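Local coordinates for protein GTN Reductase (Agrobacterium tumefaciens, PDB 5N6G) that binds flavin mononucleotide and, as an ene-reductase of the Old Yellow Enzyme family, probably reduces activated carbon-carbon double bonds at the expense of NADH or NADPH, at residues A10-L15 / A224-I229; I104-L109 / E141-R146; G273-K278 / A304-D309; A32-L37 / E78-I83. All blocks are in the same frame, centred on the assembly; numbering follows the deposited sequence.

Overall arrangement
All four contacts lie in one domain built round an eight-stranded parallel barrel, a TIM barrel of the Old Yellow Enzyme type, and none touches another. Interaction 3 is the one at the cofactor: Asn305 and Gly307 bind FMN directly. Interaction 1 lies at the N-terminal end of strand 227-231, where a hairpin crosses the barrel's end; it and interaction 3 both reach the barrel sheet, with centres 24 Å apart. Interaction 2 joins two loops on the opposite side of the chain's centre from interaction 1, and its Ile104 side chain comes within about 7 Å of the bound 2-phenylacrylic acid. Interaction 4 packs an outer helix, with Trp80 about 10 Å from FMN, and its nearest atoms are about 9 Å from interaction 2.

Interaction 1: residues A10-L15 / A224-I229; sequences AGDIAL and AGRTGI
Asp12 and Arg226 both turn their CG beside the backbone N and anti to the carbonyl carbon (chi1 -59° and -60°), and the arginine then runs out extended from CG to NE. This lays its guanidinium against the aspartate: Asp12 CB sits over the centre of one face, 3.9 Å from Arg226 CZ. The aspartate's carboxylate turns instead toward the backbone of Gly225.

The backbone tie is a single strong bond. Asp12 N donates to Gly225 O at 2.8 Å, nearly straight at 174°. Gly11 and Asp12 are the two central residues of a type II' turn from Ala10 to Ile13, which reverses the chain between strands 8-10 and 13-15 of a beta hairpin. Gly11 has the positive phi of that turn, and its CA comes within 3.6 Å of Gly225 O. Gly225, just ahead of barrel strand 227-231, brings its own CA to 3.5 Å from Asp12 OD2. The hairpin, with Ala10 and Leu15 resting on Leu301, lies across this end of the barrel.

Asp12 and Arg226 do not form a salt bridge: Asp12 OD2 is 4.1 Å from Arg226 NE and lies well out of the guanidinium plane. Two waters carry the polar link instead. Each donates to Asp12 OD2; one accepts from Gly225 N and the other from Arg226 NE, while Arg226 NH1 bonds to Asp173 O. The charges are thus near enough to attract, but no N-H of the arginine points at Asp12 OD2, and it is a water that carries the hydrogen bonding between them.

Interaction 2: residues I104-L109 / E141-R146; sequences ISHTSL and ETSEPR
The His106 imidazole presents an edge to the other loop: Glu141 O lies in the ring plane, 3.6 Å from His106 CD2, while Ser108 CB occupies another in-plane position. Ser143 OG approaches obliquely, 3.4 Å from His106 CD2. Within its own segment, ND1 is held by the start of the 3-10 turn, hydrogen-bonded to Ser108 OG and accepting from Ser108 N, whose nitrogen stands 34° out of the ring plane. These two bonds should restrain rotation of the imidazole.

Two hydrogen bonds join the loops. Ser143 N donates to Ser105 O at 2.9 Å. In return, Ser143 OG takes the N-H of Thr107 N, also at 2.9 Å but more bent. The serine hydroxyl lies beside its own backbone N (chi1 -65°), which points it at the first residue of the turn. Next to this pair, Thr142 CG2 meets Ile104 CG2 at 4.1 Å.

The contact pins the long excursion after barrel strand 94-99 to the loop between strands 137-141 and 146-147, a loop-to-loop join outside the barrel sheet and away from the FMN itself. His106 packs on Thr128 and Ile130 of strand 127-131, and Ser105 OG reaches Gln63 and Gln110.

Interaction 3: residues G273-K278 / A304-D309; sequences GPRDFK and ANNGYD. With FMN (flavin mononucleotide), chain B.
The chain from 273 to 278 makes a type I turn, Pro274 to Phe277, beside the end of strand 301-305, where Asn306 and Gly307 both have positive phi as the chain leaves the sheet. This is the C-terminal end of a TIM barrel strand, the usual place for a phosphate site in this fold, and here it holds FMN.

Arg275 bends at chi3 (54°), which turns the edge of its guanidinium to the carbonyl of Asn306. Arg275 NH1 donates to Asn306 O at 2.9 Å, the nitrogen lying in the carbonyl plane. Arg275 and Tyr308 cross at about a right angle, guanidinium and ring planes 65° apart, in an off-centre cation-pi contact with Arg275 CZ 4.7 Å from the centroid of the Tyr308 ring. Glu268 OE1 joins the two, hydrogen-bonded to Tyr308 OH and salt-bridged to Arg275 NH1.

The side-chain amide of Asn306 donates to the 273-278 loop: Asn306 ND2 bonds to Gly273 O at 3.2 Å, above the carbonyl plane, and also to Glu268 O. That loop is thereby tied to the cofactor-bearing one.

On the flavin side, Asn305 ND2 donates to FMN O5' at 3.0 Å while its OD1 accepts from O3', and Gly307 N gives its hydrogen to FMN phosphate oxygen O1P at 2.8 Å.

Interaction 4: residues A32-L37 / E78-I83; sequences AIPNNL and EGWKKI
Pro34 stands over the Trp80 indole like a peg on a plate. Its CG lies 3.4 Å from the centroid of the five-membered ring and only 6° off the ring normal, a textbook CH-pi contact. The two side chains cross at about a right angle, so one corner of the pyrrolidine does the touching, and the nearest indole atom, Trp80 CE2, is 3.5 Å from Pro34 CG. The indole gets there by leaving the helix with its CG turned back past the backbone N (chi1 -80°), and its NE1 is hydrogen-bonded to Gly70 O, which should hold the ring's orientation under the proline.

Along the same helix face, Ile83 reaches the proline from another side: Ile83 CD1 meets Pro34 CB at 3.7 Å. Gly79, one residue before Trp80, offers bare backbone to the loop, its CA 3.7 Å from Pro34 O. A water then joins the two backbones by donating to both Asn35 O and Gly79 O.

Toward the surface the contact turns polar. Lys82 runs out from the helix and bends at its last torsion (chi4 106°), its CE passing 3.3 Å from Asn36 OD1. Lys82 NZ donates weakly to Asn36 OD1 at 3.4 Å.

Pro34 lies just ahead of helix 36-43, with Asn35 as N-cap, and fits against helix 74-89. Ile83 continues the packing onto Asn38, Ala39 and Tyr42 of helix 36-43, while Trp80 reaches inward to Thr53, Glu54 and Thr56 of barrel strand 50-57 and meets Phe172 edge-to-face.

Interaction 1: residues A10-L15 / A224-I229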
loop_
_atom_site.group_PDB
_atom_site.type_symbol
_atom_site.label_atom_id
_atom_site.label_comp_id
_atom_site.label_asym_id
_atom_site.label_seq_id
_atom_site.Cartn_x
_atom_site.Cartn_y
_atom_site.Cartn_z
ATOM N N ALA A 10 12.499 -8.523 -8.260
ATOM C CA ALA A 10 11.223 -7.871 -8.551
ATOM C C ALA A 10 11.544 -6.790 -9.570
ATOM O O ALA A 10 11.988 -5.709 -9.194
ATOM C CB ALA A 10 10.587 -7.285 -7.297
ATOM N N GLY A 11 11.369 -7.095 -10.843
ATOM C CA GLY A 11 11.717 -6.127 -11.870
ATOM C C GLY A 11 13.191 -5.780 -11.769
ATOM O O GLY A 11 14.059 -6.657 -11.855
ATOM N N ASP A 12 13.490 -4.499 -11.553
ATOM C CA ASP A 12 14.860 -4.020 -11.409
ATOM C C ASP A 12 15.399 -4.145 -9.993
ATOM O O ASP A 12 16.564 -3.797 -9.765
ATOM C CB ASP A 12 14.965 -2.546 -11.828
ATOM C CG ASP A 12 14.540 -2.310 -13.262
ATOM O OD1 ASP A 12 14.671 -3.239 -14.079
ATOM O OD2 ASP A 12 14.075 -1.192 -13.568
ATOM N N ILE A 13 14.601 -4.628 -9.045
ATOM C CA ILE A 13 14.968 -4.619 -7.635
ATOM C C ILE A 13 15.381 -6.027 -7.224
ATOM O O ILE A 13 14.591 -6.970 -7.332
ATOM C CB ILE A 13 13.809 -4.116 -6.762
ATOM C CG1 ILE A 13 13.279 -2.784 -7.310
ATOM C CG2 ILE A 13 14.288 -3.930 -5.335
ATOM C CD1 ILE A 13 11.996 -2.315 -6.664
ATOM N N ALA A 14 16.603 -6.157 -6.721
ATOM C CA ALA A 14 17.103 -7.419 -6.185
ATOM C C ALA A 14 16.786 -7.515 -4.701
ATOM O O ALA A 14 17.152 -6.622 -3.940
ATOM C CB ALA A 14 18.611 -7.525 -6.396
ATOM N N LEU A 15 16.124 -8.600 -4.289
ATOM C CA LEU A 15 15.776 -8.838 -2.890
ATOM C C LEU A 15 16.667 -9.918 -2.294
ATOM O O LEU A 15 16.884 -10.965 -2.912
ATOM C CB LEU A 15 14.330 -9.298 -2.724
ATOM C CG LEU A 15 13.166 -8.359 -3.094
ATOM C CD1 LEU A 15 12.977 -8.203 -4.575
ATOM C CD2 LEU A 15 11.887 -8.872 -2.448
ATOM N N ALA A 224 8.876 0.742 -15.582
ATOM C CA ALA A 224 7.977 -0.312 -15.139
ATOM C C ALA A 224 8.674 -1.282 -14.191
ATOM O O ALA A 224 8.038 -1.822 -13.273
ATOM C CB ALA A 224 7.418 -1.058 -16.358
ATOM N N GLY A 225 9.980 -1.469 -14.363
ATOM C CA GLY A 225 10.738 -2.365 -13.501
ATOM C C GLY A 225 10.957 -1.853 -12.091
ATOM O O GLY A 225 11.541 -2.576 -11.267
ATOM N N ARG A 226 10.567 -0.611 -11.806
ATOM C CA ARG A 226 10.603 -0.088 -10.447
ATOM C C ARG A 226 9.198 0.206 -9.934
ATOM O O ARG A 226 9.057 0.924 -8.930
ATOM C CB ARG A 226 11.474 1.170 -10.354
ATOM C CG ARG A 226 12.895 0.876 -10.775
ATOM C CD ARG A 226 13.886 1.942 -10.375
ATOM N NE ARG A 226 15.244 1.452 -10.657
ATOM C CZ ARG A 226 15.981 0.693 -9.840
ATOM N NH1 ARG A 226 15.537 0.326 -8.640
ATOM N NH2 ARG A 226 17.192 0.302 -10.220
ATOM N N THR A 227 8.167 -0.295 -10.621
ATOM C CA THR A 227 6.763 -0.028 -10.301
ATOM C C THR A 227 6.054 -1.313 -9.901
ATOM O O THR A 227 6.034 -2.279 -10.667
ATOM C CB THR A 227 6.044 0.612 -11.492
ATOM O OG1 THR A 227 6.747 1.792 -11.909
ATOM C CG2 THR A 227 4.619 0.963 -11.122
ATOM N N GLY A 228 5.464 -1.322 -8.699
ATOM C CA GLY A 228 4.570 -2.390 -8.283
ATOM C C GLY A 228 3.225 -1.825 -7.855
ATOM O O GLY A 228 2.986 -0.622 -7.922
ATOM N N ILE A 229 2.329 -2.724 -7.465
ATOM C CA ILE A 229 0.971 -2.300 -7.126
ATOM C C ILE A 229 0.427 -3.238 -6.067
ATOM O O ILE A 229 0.683 -4.443 -6.104
ATOM C CB ILE A 229 0.064 -2.284 -8.378
ATOM C CG1 ILE A 229 -1.319 -1.712 -8.074
ATOM C CG2 ILE A 229 0.009 -3.672 -9.027
ATOM C CD1 ILE A 229 -2.060 -1.262 -9.322
HETATM O O HOH W 1 12.227 -0.379 -16.100
HETATM O O HOH W 2 16.126 1.252 -13.537
#

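Interaction 2: residues I104-L109 / E141-R146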
loop_
_atom_site.group_PDB
_atom_site.type_symbol
_atom_site.label_atom_id
_atom_site.label_comp_id
_atom_site.label_asym_id
_atom_site.label_seq_id
_atom_site.Cartn_x
_atom_site.Cartn_y
_atom_site.Cartn_z
ATOM N N ILE A 104 -11.732 8.975 1.705
ATOM C CA ILE A 104 -11.445 8.624 3.105
ATOM C C ILE A 104 -10.553 9.727 3.659
ATOM O O ILE A 104 -9.339 9.579 3.815
ATOM C CB ILE A 104 -10.813 7.241 3.219
ATOM C CG1 ILE A 104 -11.666 6.195 2.484
ATOM C CG2 ILE A 104 -10.652 6.866 4.658
ATOM C CD1 ILE A 104 -13.091 6.028 3.027
ATOM N N SER A 105 -11.171 10.865 3.968
ATOM C CA SER A 105 -10.435 12.028 4.450
ATOM C C SER A 105 -11.402 12.957 5.182
ATOM O O SER A 105 -12.577 12.643 5.386
ATOM C CB SER A 105 -9.722 12.723 3.286
ATOM O OG SER A 105 -8.836 13.763 3.706
ATOM N N HIS A 106 -10.876 14.103 5.600
ATOM C CA HIS A 106 -11.618 15.090 6.359
ATOM C C HIS A 106 -11.249 16.462 5.822
ATOM O O HIS A 106 -10.131 16.666 5.356
ATOM C CB HIS A 106 -11.281 14.980 7.852
ATOM C CG HIS A 106 -12.163 15.803 8.738
ATOM N ND1 HIS A 106 -11.805 17.065 9.164
ATOM C CD2 HIS A 106 -13.366 15.539 9.307
ATOM C CE1 HIS A 106 -12.761 17.553 9.931
ATOM N NE2 HIS A 106 -13.710 16.641 10.047
ATOM N N THR A 107 -12.211 17.379 5.844
ATOM C CA THR A 107 -11.967 18.721 5.315
ATOM C C THR A 107 -10.761 19.392 5.968
ATOM O O THR A 107 -10.045 20.145 5.300
ATOM C CB THR A 107 -13.200 19.591 5.501
ATOM O OG1 THR A 107 -13.548 19.627 6.898
ATOM C CG2 THR A 107 -14.360 19.063 4.676
ATOM N N SER A 108 -10.508 19.127 7.253
ATOM C CA SER A 108 -9.405 19.780 7.960
ATOM C C SER A 108 -8.027 19.371 7.428
ATOM O O SER A 108 -7.030 20.044 7.732
ATOM C CB SER A 108 -9.507 19.473 9.459
ATOM O OG SER A 108 -9.267 18.094 9.674
ATOM N N LEU A 109 -7.939 18.274 6.671
ATOM C CA LEU A 109 -6.696 17.808 6.072
ATOM C C LEU A 109 -6.524 18.259 4.627
ATOM O O LEU A 109 -5.427 18.111 4.073
ATOM C CB LEU A 109 -6.631 16.268 6.127
ATOM C CG LEU A 109 -6.727 15.653 7.520
ATOM C CD1 LEU A 109 -6.929 14.127 7.426
ATOM C CD2 LEU A 109 -5.485 15.980 8.323
ATOM N N GLU A 141 -15.680 11.371 11.812
ATOM C CA GLU A 141 -16.233 10.720 10.635
ATOM C C GLU A 141 -15.633 11.369 9.403
ATOM O O GLU A 141 -15.393 12.584 9.384
ATOM C CB GLU A 141 -17.748 10.865 10.614
ATOM C CG GLU A 141 -18.428 10.259 11.838
ATOM C CD GLU A 141 -19.928 10.518 11.884
ATOM O OE1 GLU A 141 -20.514 10.880 10.843
ATOM O OE2 GLU A 141 -20.522 10.359 12.973
ATOM N N THR A 142 -15.404 10.567 8.368
ATOM C CA THR A 142 -14.902 11.121 7.120
ATOM C C THR A 142 -15.932 12.078 6.518
ATOM O O THR A 142 -17.141 11.933 6.696
ATOM C CB THR A 142 -14.518 10.025 6.124
ATOM O OG1 THR A 142 -15.594 9.098 5.946
ATOM C CG2 THR A 142 -13.277 9.289 6.642
ATOM N N SER A 143 -15.417 13.053 5.784
ATOM C CA SER A 143 -16.198 14.157 5.258
ATOM C C SER A 143 -16.919 13.763 3.971
ATOM O O SER A 143 -16.529 12.830 3.257
ATOM C CB SER A 143 -15.269 15.346 4.977
ATOM O OG SER A 143 -14.694 15.845 6.168
ATOM N N GLU A 144 -17.952 14.539 3.643
ATOM C CA GLU A 144 -18.662 14.381 2.370
ATOM C C GLU A 144 -17.728 14.675 1.200
ATOM O O GLU A 144 -17.189 15.793 1.131
ATOM C CB GLU A 144 -19.834 15.356 2.274
ATOM C CG GLU A 144 -20.905 15.189 3.272
ATOM C CD GLU A 144 -22.076 16.132 3.005
ATOM O OE1 GLU A 144 -21.863 17.270 2.504
ATOM O OE2 GLU A 144 -23.213 15.722 3.290
ATOM N N PRO A 145 -17.556 13.763 0.246
ATOM C CA PRO A 145 -16.671 14.016 -0.892
ATOM C C PRO A 145 -17.394 14.671 -2.055
ATOM O O PRO A 145 -18.619 14.632 -2.160
ATOM C CB PRO A 145 -16.213 12.612 -1.305
ATOM C CG PRO A 145 -17.411 11.770 -0.975
ATOM C CD PRO A 145 -18.028 12.364 0.256
ATOM N N ARG A 146 -16.594 15.247 -2.952
ATOM C CA ARG A 146 -17.086 15.741 -4.228
ATOM C C ARG A 146 -16.594 14.832 -5.342
ATOM O O ARG A 146 -15.524 14.219 -5.238
ATOM C CB ARG A 146 -16.640 17.185 -4.501
ATOM C CG ARG A 146 -15.161 17.382 -4.675
ATOM C CD ARG A 146 -14.852 18.871 -5.060
ATOM N NE ARG A 146 -13.424 19.015 -5.355
ATOM C CZ ARG A 146 -12.869 18.770 -6.544
ATOM N NH1 ARG A 146 -13.617 18.412 -7.581
ATOM N NH2 ARG A 146 -11.560 18.875 -6.688
#

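Interaction 3: residues G273-K278 / A304-D309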
loop_
_atom_site.group_PDB
_atom_site.type_symbol
_atom_site.label_atom_id
_atom_site.label_comp_id
_atom_site.label_asym_id
_atom_site.label_seq_id
_atom_site.Cartn_x
_atom_site.Cartn_y
_atom_site.Cartn_z
ATOM N N GLY A 273 -8.343 -9.480 8.580
ATOM C CA GLY A 273 -9.411 -10.359 8.996
ATOM C C GLY A 273 -9.358 -11.650 8.220
ATOM O O GLY A 273 -8.295 -12.058 7.741
ATOM N N PRO A 274 -10.498 -12.331 8.079
ATOM C CA PRO A 274 -10.471 -13.688 7.527
ATOM C C PRO A 274 -9.949 -13.750 6.098
ATOM O O PRO A 274 -10.375 -12.998 5.224
ATOM C CB PRO A 274 -11.941 -14.132 7.594
ATOM C CG PRO A 274 -12.574 -13.246 8.574
ATOM C CD PRO A 274 -11.848 -11.948 8.521
ATOM N N ARG A 275 -9.084 -14.735 5.852
ATOM C CA ARG A 275 -8.552 -14.974 4.520
ATOM C C ARG A 275 -9.629 -15.458 3.559
ATOM O O ARG A 275 -9.494 -15.265 2.346
ATOM C CB ARG A 275 -7.415 -16.005 4.598
ATOM C CG ARG A 275 -6.141 -15.429 5.180
ATOM C CD ARG A 275 -5.063 -16.482 5.396
ATOM N NE ARG A 275 -4.812 -17.226 4.181
ATOM C CZ ARG A 275 -4.107 -16.763 3.156
ATOM N NH1 ARG A 275 -3.552 -15.561 3.207
ATOM N NH2 ARG A 275 -3.954 -17.517 2.081
ATOM N N ASP A 276 -10.668 -16.129 4.065
ATOM C CA ASP A 276 -11.720 -16.666 3.202
ATOM C C ASP A 276 -12.923 -15.733 3.068
ATOM O O ASP A 276 -13.985 -16.154 2.583
ATOM C CB ASP A 276 -12.173 -18.041 3.700
ATOM C CG ASP A 276 -12.880 -17.983 5.036
ATOM O OD1 ASP A 276 -13.032 -16.879 5.599
ATOM O OD2 ASP A 276 -13.299 -19.058 5.523
ATOM N N PHE A 277 -12.764 -14.477 3.457
ATOM C CA PHE A 277 -13.837 -13.502 3.352
ATOM C C PHE A 277 -14.331 -13.373 1.911
ATOM O O PHE A 277 -13.561 -13.458 0.944
ATOM C CB PHE A 277 -13.328 -12.155 3.868
ATOM C CG PHE A 277 -14.386 -11.107 3.982
ATOM C CD1 PHE A 277 -15.269 -11.108 5.043
ATOM C CD2 PHE A 277 -14.489 -10.112 3.021
ATOM C CE1 PHE A 277 -16.243 -10.145 5.139
ATOM C CE2 PHE A 277 -15.465 -9.150 3.117
ATOM C CZ PHE A 277 -16.333 -9.167 4.172
ATOM N N LYS A 278 -15.633 -13.158 1.772
ATOM C CA LYS A 278 -16.194 -12.736 0.503
ATOM C C LYS A 278 -17.337 -11.782 0.791
ATOM O O LYS A 278 -17.942 -11.811 1.858
ATOM C CB LYS A 278 -16.688 -13.908 -0.340
ATOM C CG LYS A 278 -17.830 -14.673 0.270
ATOM C CD LYS A 278 -18.220 -15.839 -0.628
ATOM C CE LYS A 278 -19.303 -16.674 -0.025
ATOM N NZ LYS A 278 -20.599 -15.975 -0.033
ATOM N N ALA A 304 2.312 -12.102 -1.515
ATOM C CA ALA A 304 1.027 -12.342 -0.881
ATOM C C ALA A 304 1.061 -11.873 0.558
ATOM O O ALA A 304 2.101 -11.897 1.207
ATOM C CB ALA A 304 0.656 -13.823 -0.903
ATOM N N ASN A 305 -0.111 -11.478 1.044
ATOM C CA ASN A 305 -0.279 -10.948 2.380
ATOM C C ASN A 305 -1.612 -11.388 2.951
ATOM O O ASN A 305 -2.558 -11.681 2.209
ATOM C CB ASN A 305 -0.239 -9.420 2.369
ATOM C CG ASN A 305 -0.697 -8.832 3.667
ATOM O OD1 ASN A 305 -1.842 -8.400 3.804
ATOM N ND2 ASN A 305 0.188 -8.827 4.650
ATOM N N ASN A 306 -1.645 -11.411 4.293
ATOM C CA ASN A 306 -2.793 -11.379 5.192
ATOM C C ASN A 306 -2.921 -12.698 5.948
ATOM O O ASN A 306 -3.305 -13.739 5.397
ATOM C CB ASN A 306 -4.102 -11.029 4.483
ATOM C CG ASN A 306 -5.223 -10.754 5.483
ATOM O OD1 ASN A 306 -5.040 -10.006 6.447
ATOM N ND2 ASN A 306 -6.371 -11.402 5.289
ATOM N N GLY A 307 -2.559 -12.668 7.226
ATOM C CA GLY A 307 -2.732 -13.821 8.085
ATOM C C GLY A 307 -1.687 -14.903 7.952
ATOM O O GLY A 307 -1.906 -16.011 8.449
ATOM N N TYR A 308 -0.569 -14.638 7.289
ATOM C CA TYR A 308 0.481 -15.644 7.195
ATOM C C TYR A 308 1.213 -15.779 8.521
ATOM O O TYR A 308 1.289 -14.834 9.309
ATOM C CB TYR A 308 1.476 -15.272 6.098
ATOM C CG TYR A 308 0.983 -15.604 4.728
ATOM C CD1 TYR A 308 1.198 -16.860 4.197
ATOM C CD2 TYR A 308 0.280 -14.676 3.968
ATOM C CE1 TYR A 308 0.751 -17.197 2.938
ATOM C CE2 TYR A 308 -0.188 -15.008 2.687
ATOM C CZ TYR A 308 0.051 -16.280 2.193
ATOM O OH TYR A 308 -0.385 -16.656 0.950
ATOM N N ASP A 309 1.750 -16.976 8.757
ATOM C CA ASP A 309 2.668 -17.260 9.853
ATOM C C ASP A 309 3.863 -18.013 9.279
ATOM O O ASP A 309 3.975 -18.198 8.062
ATOM C CB ASP A 309 1.975 -18.026 10.992
ATOM C CG ASP A 309 1.472 -19.417 10.587
ATOM O OD1 ASP A 309 1.905 -19.985 9.558
ATOM O OD2 ASP A 309 0.627 -19.951 11.333
HETATM N N1 FMN B . -2.119 -1.547 4.335
HETATM C C2 FMN B . -1.696 -0.700 3.340
HETATM O O2 FMN B . -1.789 -1.007 2.130
HETATM N N3 FMN B . -1.125 0.508 3.678
HETATM C C4 FMN B . -0.964 0.997 4.960
HETATM O O4 FMN B . -0.398 2.072 5.156
HETATM C C4A FMN B . -1.441 0.112 6.000
HETATM N N5 FMN B . -1.294 0.487 7.246
HETATM C C5A FMN B . -1.605 -0.433 8.233
HETATM C C6 FMN B . -1.347 -0.096 9.556
HETATM C C7 FMN B . -1.531 -1.020 10.575
HETATM C C7M FMN B . -1.206 -0.616 11.992
HETATM C C8 FMN B . -1.992 -2.307 10.276
HETATM C C8M FMN B . -2.142 -3.352 11.348
HETATM C C9 FMN B . -2.275 -2.645 8.955
HETATM C C9A FMN B . -2.075 -1.717 7.934
HETATM N N10 FMN B . -2.243 -2.066 6.576
HETATM C C10 FMN B . -1.963 -1.164 5.587
HETATM C "C1'" FMN B . -2.543 -3.467 6.248
HETATM C "C2'" FMN B . -1.287 -4.325 6.329
HETATM O "O2'" FMN B . -0.346 -3.941 5.320
HETATM C "C3'" FMN B . -1.571 -5.822 6.192
HETATM O "O3'" FMN B . -2.274 -6.065 4.976
HETATM C "C4'" FMN B . -2.390 -6.397 7.346
HETATM O "O4'" FMN B . -1.790 -6.056 8.598
HETATM C "C5'" FMN B . -2.579 -7.898 7.226
HETATM O "O5'" FMN B . -1.305 -8.572 7.287
HETATM P P FMN B . -0.750 -9.370 8.588
HETATM O O1P FMN B . -1.735 -10.495 8.822
HETATM O O2P FMN B . -0.788 -8.363 9.726
HETATM O O3P FMN B . 0.614 -9.810 8.200
HETATM O O HOH W 3 -6.000 -11.881 8.952
#

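Interaction 4: residues A32-L37 / E78-I83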
loop_
_atom_site.group_PDB
_atom_site.type_symbol
_atom_site.label_atom_id
_atom_site.label_comp_id
_atom_site.label_asym_id
_atom_site.label_seq_id
_atom_site.Cartn_x
_atom_site.Cartn_y
_atom_site.Cartn_z
ATOM N N ALA A 32 3.701 15.877 8.020
ATOM C CA ALA A 32 3.855 15.096 6.796
ATOM C C ALA A 32 5.318 14.953 6.387
ATOM O O ALA A 32 5.620 14.785 5.199
ATOM C CB ALA A 32 3.045 15.705 5.641
ATOM N N ILE A 33 6.225 14.983 7.366
ATOM C CA ILE A 33 7.663 14.977 7.122
ATOM C C ILE A 33 8.267 13.849 7.946
ATOM O O ILE A 33 8.146 13.846 9.176
ATOM C CB ILE A 33 8.309 16.325 7.504
ATOM C CG1 ILE A 33 7.743 17.446 6.618
ATOM C CG2 ILE A 33 9.829 16.278 7.378
ATOM C CD1 ILE A 33 8.027 18.853 7.149
ATOM N N PRO A 34 8.940 12.866 7.333
ATOM C CA PRO A 34 9.622 11.848 8.136
ATOM C C PRO A 34 10.704 12.466 9.001
ATOM O O PRO A 34 11.383 13.412 8.603
ATOM C CB PRO A 34 10.236 10.907 7.088
ATOM C CG PRO A 34 9.451 11.137 5.855
ATOM C CD PRO A 34 9.127 12.612 5.897
ATOM N N ASN A 35 10.890 11.880 10.190
ATOM C CA ASN A 35 11.806 12.421 11.183
ATOM C C ASN A 35 12.811 11.364 11.631
ATOM O O ASN A 35 12.893 10.284 11.032
ATOM C CB ASN A 35 10.995 12.979 12.344
ATOM C CG ASN A 35 10.084 11.944 12.949
ATOM O OD1 ASN A 35 10.484 10.791 13.156
ATOM N ND2 ASN A 35 8.825 12.320 13.167
ATOM N N ASN A 36 13.636 11.675 12.628
ATOM C CA ASN A 36 14.719 10.757 12.993
ATOM C C ASN A 36 14.193 9.475 13.632
ATOM O O ASN A 36 14.774 8.395 13.439
ATOM C CB ASN A 36 15.681 11.440 13.954
ATOM C CG ASN A 36 16.506 12.491 13.285
ATOM O OD1 ASN A 36 16.548 12.571 12.064
ATOM N ND2 ASN A 36 17.193 13.288 14.080
ATOM N N LEU A 37 13.112 9.572 14.408
ATOM C CA LEU A 37 12.507 8.363 14.980
ATOM C C LEU A 37 12.002 7.428 13.887
ATOM O O LEU A 37 12.186 6.202 13.965
ATOM C CB LEU A 37 11.370 8.740 15.935
ATOM C CG LEU A 37 10.825 7.587 16.793
ATOM C CD1 LEU A 37 11.844 7.125 17.796
ATOM C CD2 LEU A 37 9.542 8.023 17.495
ATOM N N GLU A 78 13.629 15.109 1.891
ATOM C CA GLU A 78 14.866 15.039 2.659
ATOM C C GLU A 78 14.742 14.041 3.799
ATOM O O GLU A 78 15.661 13.262 4.055
ATOM C CB GLU A 78 15.226 16.429 3.202
ATOM C CG GLU A 78 16.478 16.441 4.063
ATOM C CD GLU A 78 17.731 16.045 3.291
ATOM O OE1 GLU A 78 17.726 16.144 2.044
ATOM O OE2 GLU A 78 18.721 15.633 3.934
ATOM N N GLY A 79 13.607 14.051 4.503
ATOM C CA GLY A 79 13.413 13.088 5.576
ATOM C C GLY A 79 13.405 11.657 5.078
ATOM O O GLY A 79 13.958 10.761 5.718
ATOM N N TRP A 80 12.757 11.411 3.935
ATOM C CA TRP A 80 12.797 10.074 3.362
ATOM C C TRP A 80 14.199 9.677 2.915
ATOM O O TRP A 80 14.561 8.483 2.973
ATOM C CB TRP A 80 11.847 9.982 2.187
ATOM C CG TRP A 80 10.407 9.798 2.534
ATOM C CD1 TRP A 80 9.375 10.613 2.165
ATOM C CD2 TRP A 80 9.814 8.710 3.266
ATOM N NE1 TRP A 80 8.185 10.107 2.616
ATOM C CE2 TRP A 80 8.422 8.948 3.306
ATOM C CE3 TRP A 80 10.321 7.569 3.891
ATOM C CZ2 TRP A 80 7.529 8.081 3.942
ATOM C CZ3 TRP A 80 9.417 6.713 4.548
ATOM C CH2 TRP A 80 8.047 6.980 4.556
ATOM N N LYS A 81 14.994 10.637 2.429
ATOM C CA LYS A 81 16.348 10.305 2.001
ATOM C C LYS A 81 17.171 9.758 3.159
ATOM O O LYS A 81 17.977 8.843 2.976
ATOM C CB LYS A 81 17.009 11.535 1.375
ATOM C CG LYS A 81 18.391 11.292 0.794
ATOM C CD LYS A 81 18.340 10.353 -0.413
ATOM C CE LYS A 81 19.705 10.216 -1.083
ATOM N NZ LYS A 81 19.653 9.304 -2.257
ATOM N N LYS A 82 16.990 10.296 4.360
ATOM C CA LYS A 82 17.694 9.737 5.512
ATOM C C LYS A 82 17.288 8.286 5.744
ATOM O O LYS A 82 18.131 7.443 6.084
ATOM C CB LYS A 82 17.414 10.584 6.752
ATOM C CG LYS A 82 18.218 10.176 7.970
ATOM C CD LYS A 82 17.752 10.926 9.217
ATOM C CE LYS A 82 18.777 10.830 10.337
ATOM N NZ LYS A 82 19.512 12.122 10.530
ATOM N N ILE A 83 16.000 7.981 5.555
ATOM C CA ILE A 83 15.480 6.632 5.760
ATOM C C ILE A 83 16.024 5.669 4.706
ATOM O O ILE A 83 16.501 4.575 5.035
ATOM C CB ILE A 83 13.944 6.659 5.766
ATOM C CG1 ILE A 83 13.465 7.353 7.043
ATOM C CG2 ILE A 83 13.378 5.242 5.636
ATOM C CD1 ILE A 83 12.025 7.657 7.067
HETATM O O HOH W 4 14.306 10.867 8.569
#